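PDB 5GXX: glucanase from Clostridium thermocellum, which probably hydrolyses internal beta-1,4-glucosidic bonds of cellulose as a cellulosomal family 9 endoglucanase. Local coordinates for residues L384-G393 against K407-F418; W241-G251 against R303-L311. The protein carries 1 engineered substitution. One frame throughout, in Å; residues are numbered along the deposited sequence.

Contact 1: L384-G393 against K407-F418; sequences LYGALVGGPG and KNEVACDYNAGF
Asn-415 seizes the backbone of Gly-386 and Leu-388 with both ends of its amide, tying loop 384-393 to segment 407-418, which leads into helix 412-429, inside the (alpha/alpha)6-barrel domain of family 9 glycosyl hydrolases. Asn-415 ND2 donates to Gly-386 O at 2.8 Å, arriving from above that carbonyl plane. Asn-415 OD1 takes the N-H of Leu-388 N on an in-plane lone pair, at 2.9 Å and nearly straight (173°). The two bonds fix the amide's rotation, and ND2 also reaches Ala-14 O of helix 7-20. Water 1 accepts from Ala-411 N and lies beside both Leu-388 O and Asn-415 OD1.

In Leu-388, chi1 of -179° carries CG toward Phe-418 and chi2 of 68° turns CD2 over one face of its ring, 4.2 Å from the centroid, as a CH-pi contact. The carbonyl O of Leu-388 meets the edge of the Tyr-414 ring. Val-410 fills the apolar side: CG1 touches Ala-387 CB and Val-389 CG1, while CG2 meets Leu-384 CD2 tip to tip.

Farther along, Gly-391 N donates to Lys-407 O at 3.0 Å, and Gly-390 N makes a weak bond to Glu-409 O. Glu-409 itself turns away, its OE2 bound to a Tris molecule, consistent with a place in the substrate cleft.

The Lys-407 side chain runs extended along the glycines. CB and CG both lie against Gly-391 O. Lys-407 CD passes Gly-391 O at 3.6 Å; Lys-407 CE then reaches Gly-393 N, also at 3.6 Å, before NZ finds its acceptor in Ser-397 O.

Contact 2: W241-G251 against R303-L311; sequences WAHCWDDCHYG and RYATTEAFL. With CA (calcium ion), chain C.
Ala-242 and Tyr-304 bring their CA atoms within 5.8 Å and Gly-251 and Leu-311 within 6.4 Å, so the loop entering helix 249-260 follows two turns of helix 301-318. One direct hydrogen bond joins them: His-243 N donates to Glu-308 OE2 at 2.9 Å, nearly in line with the C-O bond, and the bend of the Glu-308 chain at chi2 (-65°) helps bring the oxygen there.

The His-243 ring is held on two sides. Leu-311 CD1 lies over one face, 4.1 Å from the centroid, in a CH-pi contact, and Thr-307 CG2 sits at the edge near CD2. Water 2 bridges His-243 O and Thr-307 OG1.

Ala-242 CB meets Tyr-304 CD1 at 3.5 Å, and Cys-244 CB sits at the rim of the same ring; Tyr-304 OH shares water 3 with Trp-245 NE1. Arg-303 folds NE over the centre of the tyrosine ring, while NH1, whose charge is paired with Asp-413, lies in the plane of the Trp-245 indole, at its edge.

Asp-246, next to Trp-245 in the loop, binds calcium through its backbone O at 2.3 Å, together with Ser-195, Gly-196, Asp-199, Glu-200 and water 4, so the loop packed on this helix also carries a metal ligand. The acceptor role of His-243 ND1 toward Gly-251 N is consistent with a neutral ring; Glu-308 OE2 grips the loop separately, through His-243 N.

How the contacts relate
Contact 2 closes before contact 1 opens along the chain, and their centres lie 14 Å apart within the family 9 catalytic domain, away from the C-terminal beta-sheets. Helices 58-75 and 322-340 pack against both. The two also touch directly: Asp-413 OD2 forms a salt bridge with Arg-303 NH1 at 2.8 Å and lies against Trp-245 CD1. Helices 301-318 and 412-429 meet through Arg-303, Asp-413 and Tyr-414, whose ring packs on Arg-303 CB, while Leu-388 of loop 384-393 packs on Thr-306. The loop that carries calcium ligand Asp-246 thus packs, through Trp-245, against the segment that holds Asp-413.

Contact 1: L384-G393 against K407-F418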
loop_
_atom_site.group_PDB
_atom_site.type_symbol
_atom_site.label_atom_id
_atom_site.label_comp_id
_atom_site.label_asym_id
_atom_site.label_seq_id
_atom_site.Cartn_x
_atom_site.Cartn_y
_atom_site.Cartn_z
ATOM N N LEU A 384 -9.360 -34.689 10.683
ATOM C CA LEU A 384 -10.023 -34.451 11.972
ATOM C C LEU A 384 -10.873 -35.675 12.358
ATOM O O LEU A 384 -12.115 -35.637 12.450
ATOM C CB LEU A 384 -10.879 -33.172 11.901
ATOM C CG LEU A 384 -11.480 -32.672 13.217
ATOM C CD1 LEU A 384 -10.441 -32.066 14.169
ATOM C CD2 LEU A 384 -12.530 -31.606 12.886
ATOM N N TYR A 385 -10.186 -36.777 12.633
ATOM C CA TYR A 385 -10.897 -38.027 12.869
ATOM C C TYR A 385 -11.951 -37.887 13.941
ATOM O O TYR A 385 -11.717 -37.349 15.048
ATOM C CB TYR A 385 -9.977 -39.175 13.305
ATOM C CG TYR A 385 -9.105 -39.752 12.218
ATOM C CD1 TYR A 385 -9.631 -40.621 11.256
ATOM C CD2 TYR A 385 -7.746 -39.456 12.179
ATOM C CE1 TYR A 385 -8.818 -41.165 10.271
ATOM C CE2 TYR A 385 -6.928 -40.006 11.195
ATOM C CZ TYR A 385 -7.467 -40.852 10.244
ATOM O OH TYR A 385 -6.635 -41.379 9.281
ATOM N N GLY A 386 -13.108 -38.457 13.608
ATOM C CA GLY A 386 -14.161 -38.574 14.602
ATOM C C GLY A 386 -15.136 -37.423 14.737
ATOM O O GLY A 386 -16.122 -37.541 15.461
ATOM N N ALA A 387 -14.851 -36.294 14.094
ATOM C CA ALA A 387 -15.722 -35.133 14.226
ATOM C C ALA A 387 -17.065 -35.352 13.548
ATOM O O ALA A 387 -17.106 -35.577 12.338
ATOM C CB ALA A 387 -15.037 -33.892 13.644
ATOM N N LEU A 388 -18.136 -35.261 14.340
ATOM C CA LEU A 388 -19.506 -35.257 13.796
ATOM C C LEU A 388 -19.799 -33.864 13.252
ATOM O O LEU A 388 -19.793 -32.905 14.024
ATOM C CB LEU A 388 -20.528 -35.643 14.863
ATOM C CG LEU A 388 -21.998 -35.707 14.419
ATOM C CD1 LEU A 388 -22.238 -36.870 13.446
ATOM C CD2 LEU A 388 -22.844 -35.912 15.651
ATOM N N VAL A 389 -20.050 -33.747 11.951
ATOM C CA VAL A 389 -20.390 -32.425 11.399
ATOM C C VAL A 389 -21.830 -31.983 11.727
ATOM O O VAL A 389 -22.659 -32.771 12.169
ATOM C CB VAL A 389 -20.040 -32.294 9.890
ATOM C CG1 VAL A 389 -18.570 -32.600 9.628
ATOM C CG2 VAL A 389 -20.914 -33.202 9.032
ATOM N N GLY A 390 -22.122 -30.715 11.464
ATOM C CA GLY A 390 -23.478 -30.206 11.632
ATOM C C GLY A 390 -24.509 -31.071 10.918
ATOM O O GLY A 390 -25.505 -31.488 11.510
ATOM N N GLY A 391 -24.269 -31.339 9.638
ATOM C CA GLY A 391 -25.088 -32.308 8.944
ATOM C C GLY A 391 -25.924 -31.678 7.854
ATOM O O GLY A 391 -25.780 -30.494 7.558
ATOM N N PRO A 392 -26.870 -32.442 7.322
ATOM C CA PRO A 392 -27.620 -31.991 6.158
ATOM C C PRO A 392 -28.753 -31.046 6.536
ATOM O O PRO A 392 -29.067 -30.879 7.715
ATOM C CB PRO A 392 -28.170 -33.307 5.594
ATOM C CG PRO A 392 -28.395 -34.125 6.854
ATOM C CD PRO A 392 -27.240 -33.799 7.763
ATOM N N GLY A 393 -29.315 -30.399 5.523
ATOM C CA GLY A 393 -30.519 -29.601 5.688
ATOM C C GLY A 393 -31.742 -30.473 5.866
ATOM O O GLY A 393 -31.698 -31.722 5.878
ATOM N N LYS A 407 -23.406 -26.444 7.975
ATOM C CA LYS A 407 -23.431 -27.885 7.748
ATOM C C LYS A 407 -22.108 -28.554 8.099
ATOM O O LYS A 407 -22.095 -29.731 8.456
ATOM C CB LYS A 407 -23.862 -28.229 6.323
ATOM C CG LYS A 407 -25.254 -27.700 6.003
ATOM C CD LYS A 407 -25.787 -28.281 4.733
ATOM C CE LYS A 407 -27.178 -27.712 4.498
ATOM N NZ LYS A 407 -27.754 -28.072 3.171
ATOM N N ASN A 408 -21.014 -27.815 7.965
ATOM C CA ASN A 408 -19.697 -28.401 8.230
ATOM C C ASN A 408 -19.064 -27.937 9.545
ATOM O O ASN A 408 -17.849 -28.114 9.764
ATOM C CB ASN A 408 -18.740 -28.251 7.050
ATOM C CG ASN A 408 -18.664 -29.523 6.212
ATOM O OD1 ASN A 408 -19.362 -30.506 6.465
ATOM N ND2 ASN A 408 -17.812 -29.504 5.210
ATOM N N GLU A 409 -19.876 -27.327 10.406
ATOM C CA GLU A 409 -19.478 -27.033 11.783
ATOM C C GLU A 409 -19.101 -28.320 12.516
ATOM O O GLU A 409 -19.665 -29.383 12.237
ATOM C CB GLU A 409 -20.582 -26.269 12.540
ATOM C CG GLU A 409 -20.241 -25.840 13.973
ATOM C CD GLU A 409 -19.048 -24.918 14.099
ATOM O OE1 GLU A 409 -17.989 -25.133 13.465
ATOM O OE2 GLU A 409 -19.137 -23.952 14.883
ATOM N N VAL A 410 -18.123 -28.205 13.404
ATOM C CA VAL A 410 -17.707 -29.297 14.289
ATOM C C VAL A 410 -17.537 -28.705 15.686
ATOM O O VAL A 410 -17.185 -27.531 15.817
ATOM C CB VAL A 410 -16.379 -29.968 13.808
ATOM C CG1 VAL A 410 -16.614 -30.766 12.525
ATOM C CG2 VAL A 410 -15.267 -28.924 13.642
ATOM N N ALA A 411 -17.803 -29.467 16.744
ATOM C CA ALA A 411 -17.667 -28.890 18.085
ATOM C C ALA A 411 -17.663 -29.954 19.163
ATOM O O ALA A 411 -18.156 -31.064 18.970
ATOM C CB ALA A 411 -18.804 -27.881 18.332
ATOM N N CYS A 412 -17.133 -29.584 20.320
ATOM C CA CYS A 412 -17.170 -30.437 21.506
ATOM C C CYS A 412 -18.571 -30.975 21.775
ATOM O O CYS A 412 -18.740 -32.179 21.984
ATOM C CB CYS A 412 -16.667 -29.677 22.738
ATOM S SG CYS A 412 -14.905 -29.262 22.713
ATOM N N ASP A 413 -19.579 -30.100 21.777
ATOM C CA ASP A 413 -20.921 -30.531 22.147
ATOM C C ASP A 413 -21.544 -31.416 21.059
ATOM O O ASP A 413 -22.403 -32.250 21.353
ATOM C CB ASP A 413 -21.801 -29.323 22.474
ATOM C CG ASP A 413 -22.355 -28.655 21.229
ATOM O OD1 ASP A 413 -21.598 -27.927 20.545
ATOM O OD2 ASP A 413 -23.564 -28.848 20.953
ATOM N N TYR A 414 -21.099 -31.262 19.812
ATOM C CA TYR A 414 -21.592 -32.089 18.705
ATOM C C TYR A 414 -21.184 -33.533 18.977
ATOM O O TYR A 414 -21.946 -34.465 18.718
ATOM C CB TYR A 414 -20.950 -31.640 17.393
ATOM C CG TYR A 414 -21.575 -30.442 16.718
ATOM C CD1 TYR A 414 -22.262 -29.483 17.448
ATOM C CD2 TYR A 414 -21.406 -30.247 15.353
ATOM C CE1 TYR A 414 -22.795 -28.362 16.840
ATOM C CE2 TYR A 414 -21.963 -29.143 14.722
ATOM C CZ TYR A 414 -22.664 -28.218 15.468
ATOM O OH TYR A 414 -23.205 -27.091 14.880
ATOM N N ASN A 415 -19.969 -33.740 19.480
ATOM C CA ASN A 415 -19.457 -35.095 19.700
ATOM C C ASN A 415 -19.877 -35.739 21.016
ATOM O O ASN A 415 -19.729 -36.945 21.173
ATOM C CB ASN A 415 -17.926 -35.141 19.556
ATOM C CG ASN A 415 -17.474 -35.490 18.152
ATOM O OD1 ASN A 415 -17.913 -34.889 17.170
ATOM N ND2 ASN A 415 -16.612 -36.501 18.044
ATOM N N ALA A 416 -20.408 -34.960 21.959
ATOM C CA ALA A 416 -20.480 -35.422 23.350
ATOM C C ALA A 416 -21.542 -36.489 23.589
ATOM O O ALA A 416 -21.227 -37.596 24.048
ATOM C CB ALA A 416 -20.642 -34.250 24.288
ATOM N N GLY A 417 -22.798 -36.192 23.271
ATOM C CA GLY A 417 -23.853 -37.204 23.387
ATOM C C GLY A 417 -23.599 -38.353 22.418
ATOM O O GLY A 417 -23.896 -39.517 22.712
ATOM N N PHE A 418 -23.069 -38.024 21.243
ATOM C CA PHE A 418 -22.687 -39.016 20.221
ATOM C C PHE A 418 -21.758 -40.111 20.742
ATOM O O PHE A 418 -21.989 -41.301 20.523
ATOM C CB PHE A 418 -22.108 -38.242 19.034
ATOM C CG PHE A 418 -21.699 -39.070 17.844
ATOM C CD1 PHE A 418 -22.606 -39.926 17.229
ATOM C CD2 PHE A 418 -20.440 -38.879 17.281
ATOM C CE1 PHE A 418 -22.244 -40.611 16.089
ATOM C CE2 PHE A 418 -20.080 -39.566 16.137
ATOM C CZ PHE A 418 -20.977 -40.437 15.566
HETATM O O HOH W 1 -17.836 -32.267 15.855
#

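Contact 2: W241-G251 against R303-L311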
loop_
_atom_site.group_PDB
_atom_site.type_symbol
_atom_site.label_atom_id
_atom_site.label_comp_id
_atom_site.label_asym_id
_atom_site.label_seq_id
_atom_site.Cartn_x
_atom_site.Cartn_y
_atom_site.Cartn_z
ATOM N N TRP A 241 -37.738 -29.897 22.476
ATOM C CA TRP A 241 -36.393 -29.484 22.124
ATOM C C TRP A 241 -35.478 -30.663 22.471
ATOM O O TRP A 241 -35.976 -31.736 22.817
ATOM C CB TRP A 241 -36.020 -28.161 22.827
ATOM C CG TRP A 241 -34.888 -27.429 22.146
ATOM C CD1 TRP A 241 -33.621 -27.261 22.621
ATOM C CD2 TRP A 241 -34.934 -26.752 20.880
ATOM N NE1 TRP A 241 -32.868 -26.530 21.733
ATOM C CE2 TRP A 241 -33.641 -26.231 20.641
ATOM C CE3 TRP A 241 -35.936 -26.539 19.921
ATOM C CZ2 TRP A 241 -33.331 -25.486 19.497
ATOM C CZ3 TRP A 241 -35.610 -25.826 18.758
ATOM C CH2 TRP A 241 -34.315 -25.314 18.560
ATOM N N ALA A 242 -34.167 -30.469 22.359
ATOM C CA ALA A 242 -33.162 -31.466 22.703
ATOM C C ALA A 242 -32.398 -31.097 23.966
ATOM O O ALA A 242 -32.097 -29.929 24.209
ATOM C CB ALA A 242 -32.144 -31.634 21.579
ATOM N N HIS A 243 -32.027 -32.129 24.717
ATOM C CA HIS A 243 -30.908 -32.055 25.643
ATOM C C HIS A 243 -29.711 -31.473 24.898
ATOM O O HIS A 243 -29.350 -31.966 23.836
ATOM C CB HIS A 243 -30.588 -33.478 26.078
ATOM C CG HIS A 243 -29.636 -33.569 27.226
ATOM N ND1 HIS A 243 -30.061 -33.497 28.537
ATOM C CD2 HIS A 243 -28.292 -33.726 27.268
ATOM C CE1 HIS A 243 -29.010 -33.604 29.333
ATOM N NE2 HIS A 243 -27.925 -33.753 28.592
ATOM N N CYS A 244 -29.099 -30.434 25.463
ATOM C CA CYS A 244 -27.959 -29.792 24.821
ATOM C C CYS A 244 -27.211 -28.886 25.793
ATOM O O CYS A 244 -27.608 -28.737 26.957
ATOM C CB CYS A 244 -28.453 -28.959 23.633
ATOM S SG CYS A 244 -29.523 -27.547 24.096
ATOM N N TRP A 245 -26.154 -28.258 25.291
ATOM C CA TRP A 245 -25.309 -27.373 26.109
ATOM C C TRP A 245 -26.078 -26.317 26.897
ATOM O O TRP A 245 -25.603 -25.898 27.949
ATOM C CB TRP A 245 -24.216 -26.693 25.274
ATOM C CG TRP A 245 -24.800 -25.827 24.183
ATOM C CD1 TRP A 245 -25.111 -26.204 22.901
ATOM C CD2 TRP A 245 -25.210 -24.460 24.303
ATOM N NE1 TRP A 245 -25.687 -25.161 22.218
ATOM C CE2 TRP A 245 -25.743 -24.073 23.052
ATOM C CE3 TRP A 245 -25.167 -23.519 25.336
ATOM C CZ2 TRP A 245 -26.239 -22.786 22.810
ATOM C CZ3 TRP A 245 -25.651 -22.239 25.095
ATOM C CH2 TRP A 245 -26.186 -21.888 23.847
ATOM N N ASP A 246 -27.200 -25.844 26.365
ATOM C CA ASP A 246 -27.974 -24.782 27.002
ATOM C C ASP A 246 -28.984 -25.263 28.050
ATOM O O ASP A 246 -29.427 -24.514 28.933
ATOM C CB ASP A 246 -28.725 -23.993 25.931
ATOM C CG ASP A 246 -29.476 -22.819 26.513
ATOM O OD1 ASP A 246 -28.811 -21.857 26.929
ATOM O OD2 ASP A 246 -30.720 -22.879 26.587
ATOM N N ASP A 247 -29.368 -26.530 27.910
ATOM C CA ASP A 247 -30.507 -27.073 28.625
ATOM C C ASP A 247 -30.466 -28.595 28.763
ATOM O O ASP A 247 -30.769 -29.346 27.829
ATOM C CB ASP A 247 -31.799 -26.617 27.948
ATOM C CG ASP A 247 -33.036 -26.905 28.774
ATOM O OD1 ASP A 247 -32.929 -27.567 29.837
ATOM O OD2 ASP A 247 -34.121 -26.488 28.316
ATOM N N CYS A 248 -30.102 -29.025 29.963
ATOM C CA CYS A 248 -29.971 -30.425 30.329
ATOM C C CYS A 248 -31.141 -30.945 31.158
ATOM O O CYS A 248 -31.050 -32.031 31.729
ATOM C CB CYS A 248 -28.649 -30.640 31.078
ATOM S SG CYS A 248 -27.174 -30.570 30.049
ATOM N N HIS A 249 -32.257 -30.217 31.245
ATOM C CA HIS A 249 -33.373 -30.718 32.056
ATOM C C HIS A 249 -33.945 -32.023 31.538
ATOM O O HIS A 249 -34.408 -32.841 32.325
ATOM C CB HIS A 249 -34.497 -29.712 32.382
ATOM C CG HIS A 249 -35.503 -29.504 31.289
ATOM N ND1 HIS A 249 -35.326 -28.556 30.307
ATOM C CD2 HIS A 249 -36.729 -30.043 31.075
ATOM C CE1 HIS A 249 -36.386 -28.543 29.515
ATOM N NE2 HIS A 249 -37.244 -29.454 29.944
ATOM N N TYR A 250 -33.887 -32.200 30.219
ATOM C CA TYR A 250 -34.401 -33.403 29.556
ATOM C C TYR A 250 -33.748 -34.646 30.151
ATOM O O TYR A 250 -34.426 -35.567 30.614
ATOM C CB TYR A 250 -34.169 -33.337 28.031
ATOM C CG TYR A 250 -34.673 -32.020 27.468
ATOM C CD1 TYR A 250 -36.016 -31.860 27.147
ATOM C CD2 TYR A 250 -33.820 -30.924 27.313
ATOM C CE1 TYR A 250 -36.501 -30.649 26.668
ATOM C CE2 TYR A 250 -34.304 -29.705 26.847
ATOM C CZ TYR A 250 -35.640 -29.575 26.538
ATOM O OH TYR A 250 -36.142 -28.374 26.093
ATOM N N GLY A 251 -32.419 -34.670 30.145
ATOM C CA GLY A 251 -31.651 -35.788 30.685
ATOM C C GLY A 251 -31.812 -35.893 32.188
ATOM O O GLY A 251 -31.850 -37.006 32.722
ATOM N N ARG A 303 -25.927 -33.211 15.887
ATOM C CA ARG A 303 -25.688 -33.013 17.322
ATOM C C ARG A 303 -26.944 -33.270 18.146
ATOM O O ARG A 303 -26.923 -34.070 19.096
ATOM C CB ARG A 303 -25.175 -31.591 17.562
ATOM C CG ARG A 303 -25.122 -31.141 19.015
ATOM C CD ARG A 303 -26.274 -30.203 19.297
ATOM N NE ARG A 303 -26.600 -29.193 18.285
ATOM C CZ ARG A 303 -26.211 -27.919 18.335
ATOM N NH1 ARG A 303 -25.410 -27.476 19.301
ATOM N NH2 ARG A 303 -26.657 -27.059 17.441
ATOM N N TYR A 304 -28.065 -32.646 17.784
ATOM C CA TYR A 304 -29.273 -32.832 18.585
ATOM C C TYR A 304 -29.811 -34.261 18.500
ATOM O O TYR A 304 -30.122 -34.871 19.529
ATOM C CB TYR A 304 -30.353 -31.848 18.144
ATOM C CG TYR A 304 -30.092 -30.390 18.410
ATOM C CD1 TYR A 304 -29.779 -29.920 19.685
ATOM C CD2 TYR A 304 -30.210 -29.476 17.387
ATOM C CE1 TYR A 304 -29.581 -28.555 19.932
ATOM C CE2 TYR A 304 -30.035 -28.118 17.611
ATOM C CZ TYR A 304 -29.720 -27.668 18.885
ATOM O OH TYR A 304 -29.560 -26.321 19.121
ATOM N N ALA A 305 -29.848 -34.822 17.294
ATOM C CA ALA A 305 -30.481 -36.131 17.092
ATOM C C ALA A 305 -29.653 -37.233 17.749
ATOM O O ALA A 305 -30.224 -38.115 18.411
ATOM C CB ALA A 305 -30.713 -36.397 15.616
ATOM N N THR A 306 -28.329 -37.136 17.654
ATOM C CA THR A 306 -27.473 -38.128 18.300
ATOM C C THR A 306 -27.447 -38.018 19.826
ATOM O O THR A 306 -27.236 -39.024 20.503
ATOM C CB THR A 306 -26.040 -38.130 17.740
ATOM O OG1 THR A 306 -25.412 -36.861 17.967
ATOM C CG2 THR A 306 -26.051 -38.410 16.269
ATOM N N THR A 307 -27.661 -36.817 20.356
ATOM C CA THR A 307 -27.765 -36.626 21.812
ATOM C C THR A 307 -29.062 -37.258 22.306
ATOM O O THR A 307 -29.078 -37.989 23.315
ATOM C CB THR A 307 -27.695 -35.126 22.199
ATOM O OG1 THR A 307 -26.434 -34.595 21.761
ATOM C CG2 THR A 307 -27.835 -34.962 23.727
ATOM N N GLU A 308 -30.143 -37.027 21.563
ATOM C CA GLU A 308 -31.437 -37.639 21.912
ATOM C C GLU A 308 -31.344 -39.151 21.790
ATOM O O GLU A 308 -31.982 -39.853 22.583
ATOM C CB GLU A 308 -32.571 -37.069 21.059
ATOM C CG GLU A 308 -32.865 -35.615 21.419
ATOM C CD GLU A 308 -33.400 -35.489 22.836
ATOM O OE1 GLU A 308 -34.180 -36.374 23.269
ATOM O OE2 GLU A 308 -33.067 -34.522 23.565
ATOM N N ALA A 309 -30.555 -39.657 20.837
ATOM C CA ALA A 309 -30.322 -41.104 20.760
ATOM C C ALA A 309 -29.742 -41.627 22.077
ATOM O O ALA A 309 -30.222 -42.632 22.604
ATOM C CB ALA A 309 -29.444 -41.493 19.553
ATOM N N PHE A 310 -28.764 -40.922 22.643
ATOM C CA PHE A 310 -28.221 -41.328 23.943
ATOM C C PHE A 310 -29.273 -41.332 25.033
ATOM O O PHE A 310 -29.387 -42.321 25.756
ATOM C CB PHE A 310 -27.031 -40.443 24.311
ATOM C CG PHE A 310 -26.354 -40.823 25.607
ATOM C CD1 PHE A 310 -25.953 -42.136 25.836
ATOM C CD2 PHE A 310 -26.110 -39.867 26.581
ATOM C CE1 PHE A 310 -25.315 -42.496 27.010
ATOM C CE2 PHE A 310 -25.475 -40.218 27.774
ATOM C CZ PHE A 310 -25.072 -41.534 27.989
ATOM N N LEU A 311 -30.052 -40.262 25.148
ATOM C CA LEU A 311 -31.102 -40.231 26.165
ATOM C C LEU A 311 -32.115 -41.357 25.995
ATOM O O LEU A 311 -32.554 -41.957 26.984
ATOM C CB LEU A 311 -31.853 -38.907 26.120
ATOM C CG LEU A 311 -31.343 -37.800 27.047
ATOM C CD1 LEU A 311 -29.914 -37.383 26.720
ATOM C CD2 LEU A 311 -32.267 -36.590 27.021
HETATM CA CA CA C . -30.023 -23.461 30.939
HETATM O O HOH W 2 -27.323 -31.754 22.038
HETATM O O HOH W 3 -27.387 -24.518 19.868
HETATM O O HOH W 4 -29.043 -21.753 29.819
#